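Local coordinates for replication initiation and membrane attachment protein (Geobacillus stearothermophilus 10, PDB 5WTN) that forms a tetramer and a complex with a primosomal re-initiation protein, and probably acts in primosome assembly for DNA replication, at residues L219-R222 against R223-T226. Numbering follows the deposited sequence.
Sequences LVPR and RAVT
Ala224 N donates to Pro221 O at 2.7 Å, and one residue further on Val225 N reaches Arg222 O at 3.1 Å. These two successive bonds, each from a residue to the third before it, make one short turn of 3-10 helix through Arg222, Arg223 and Ala224.

A third, weak bond adds a side chain to the turn. Arg222 NH1 lies 3.3 Å from Val225 O, with a bent N-H...O angle of 127°, and the carbonyl oxygen sits at the edge of the guanidinium, in its plane. The arginine starts with CG anti to its own N (chi1 166°) and then bends at chi2, which carries the guanidinium along the turn towards Val225. Arg222 NH1 also passes 3.9 Å from Val225 CB, the two side chains running at a slant to each other.

Apolar contact is looser and gathers at the methyl group of Ala224. Ala224 CB is 4.0 Å from Val220 CG1. From the ring of Pro221, CG comes to 4.2 Å of Ala224 CB.

The turn belongs to the connection between helices 208-217 and 227-240. Leu219, with positive phi, is the C-prime residue of the Schellman motif that closes the first helix, and Thr226 is the N-cap of the second, its OG1 accepting from Val229 N. Val220 and Val225 both pack back on Leu215 of helix 208-217, where Phe212 also meets Val225 and Arg222, while Ile255 and Tyr259, in the loop between helices 244-254 and 263-278, touch Val220 and Pro221 respectively.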
ATOM      1  N   LEU A 219      10.858  41.658 -34.735  1.00 48.96           N
ATOM      2  CA  LEU A 219       9.438  41.993 -34.608  1.00 50.14           C
ATOM      3  C   LEU A 219       8.615  40.898 -33.955  1.00 49.13           C
ATOM      4  O   LEU A 219       7.417  40.774 -34.223  1.00 49.52           O
ATOM      5  CB  LEU A 219       8.812  42.356 -35.966  1.00 52.19           C
ATOM      6  CG  LEU A 219       9.384  43.558 -36.723  1.00 58.34           C
ATOM      7  CD1 LEU A 219       9.768  44.686 -35.760  1.00 54.89           C
ATOM      8  CD2 LEU A 219      10.558  43.168 -37.632  1.00 56.07           C
ATOM      9  N   VAL A 220       9.238  40.144 -33.056  1.00 49.96           N
ATOM     10  CA  VAL A 220       8.527  39.142 -32.267  1.00 52.71           C
ATOM     11  C   VAL A 220       8.148  39.704 -30.898  1.00 49.71           C
ATOM     12  O   VAL A 220       9.009  39.911 -30.043  1.00 51.38           O
ATOM     13  CB  VAL A 220       9.371  37.869 -32.077  1.00 52.69           C
ATOM     14  CG1 VAL A 220       8.616  36.855 -31.232  1.00 42.93           C
ATOM     15  CG2 VAL A 220       9.749  37.276 -33.425  1.00 47.86           C
ATOM     16  N   PRO A 221       6.856  39.944 -30.698  1.00 49.67           N
ATOM     17  CA  PRO A 221       6.358  40.503 -29.437  1.00 51.69           C
ATOM     18  C   PRO A 221       6.788  39.681 -28.225  1.00 51.02           C
ATOM     19  O   PRO A 221       6.614  38.463 -28.209  1.00 47.43           O
ATOM     20  CB  PRO A 221       4.839  40.436 -29.605  1.00 50.55           C
ATOM     21  CG  PRO A 221       4.620  39.295 -30.538  1.00 46.51           C
ATOM     22  CD  PRO A 221       5.783  39.316 -31.489  1.00 48.52           C
ATOM     23  N   ARG A 222       7.340  40.354 -27.220  1.00 52.99           N
ATOM     24  CA  ARG A 222       7.765  39.695 -25.983  1.00 55.59           C
ATOM     25  C   ARG A 222       6.640  38.819 -25.403  1.00 52.83           C
ATOM     26  O   ARG A 222       6.895  37.771 -24.802  1.00 47.40           O
ATOM     27  CB  ARG A 222       8.236  40.755 -24.975  1.00 54.06           C
ATOM     28  CG  ARG A 222       8.391  40.274 -23.540  1.00 56.58           C
ATOM     29  CD  ARG A 222       9.748  39.631 -23.303  1.00 56.47           C
ATOM     30  NE  ARG A 222       9.939  39.172 -21.922  1.00 63.21           N
ATOM     31  CZ  ARG A 222       9.354  38.095 -21.384  1.00 63.29           C
ATOM     32  NH1 ARG A 222       8.514  37.348 -22.097  1.00 54.16           N
ATOM     33  NH2 ARG A 222       9.606  37.761 -20.121  1.00 69.09           N
ATOM     34  N   ARG A 223       5.400  39.238 -25.644  1.00 53.24           N
ATOM     35  CA  ARG A 223       4.212  38.499 -25.242  1.00 54.16           C
ATOM     36  C   ARG A 223       4.203  37.073 -25.790  1.00 50.50           C
ATOM     37  O   ARG A 223       3.528  36.204 -25.240  1.00 51.31           O
ATOM     38  CB  ARG A 223       2.958  39.225 -25.739  1.00 63.04           C
ATOM     39  CG  ARG A 223       2.965  40.748 -25.534  1.00 70.33           C
ATOM     40  CD  ARG A 223       1.968  41.440 -26.473  1.00 74.03           C
ATOM     41  NE  ARG A 223       0.792  40.608 -26.745  1.00 85.99           N
ATOM     42  CZ  ARG A 223      -0.321  40.594 -26.008  1.00 89.11           C
ATOM     43  NH1 ARG A 223      -0.427  41.376 -24.937  1.00 86.20           N
ATOM     44  NH2 ARG A 223      -1.332  39.794 -26.341  1.00 81.61           N
ATOM     45  N   ALA A 224       4.937  36.837 -26.876  1.00 44.85           N
ATOM     46  CA  ALA A 224       4.952  35.515 -27.511  1.00 45.92           C
ATOM     47  C   ALA A 224       5.572  34.461 -26.615  1.00 44.07           C
ATOM     48  O   ALA A 224       5.192  33.288 -26.652  1.00 40.47           O
ATOM     49  CB  ALA A 224       5.686  35.552 -28.834  1.00 45.89           C
ATOM     50  N   VAL A 225       6.519  34.887 -25.792  1.00 43.71           N
ATOM     51  CA  VAL A 225       7.162  33.954 -24.904  1.00 39.80           C
ATOM     52  C   VAL A 225       6.349  33.949 -23.618  1.00 45.14           C
ATOM     53  O   VAL A 225       6.367  34.896 -22.827  1.00 46.60           O
ATOM     54  CB  VAL A 225       8.594  34.375 -24.625  1.00 38.94           C
ATOM     55  CG1 VAL A 225       9.226  33.480 -23.576  1.00 39.10           C
ATOM     56  CG2 VAL A 225       9.388  34.339 -25.902  1.00 39.81           C
ATOM     57  N   THR A 226       5.642  32.847 -23.417  1.00 44.36           N
ATOM     58  CA  THR A 226       4.759  32.701 -22.286  1.00 41.73           C
ATOM     59  C   THR A 226       5.587  32.126 -21.154  1.00 44.36           C
ATOM     60  O   THR A 226       6.763  31.818 -21.340  1.00 44.08           O
ATOM     61  CB  THR A 226       3.605  31.755 -22.644  1.00 42.95           C
ATOM     62  OG1 THR A 226       4.138  30.514 -23.123  1.00 41.01           O
ATOM     63  CG2 THR A 226       2.742  32.368 -23.737  1.00 40.70           C
TER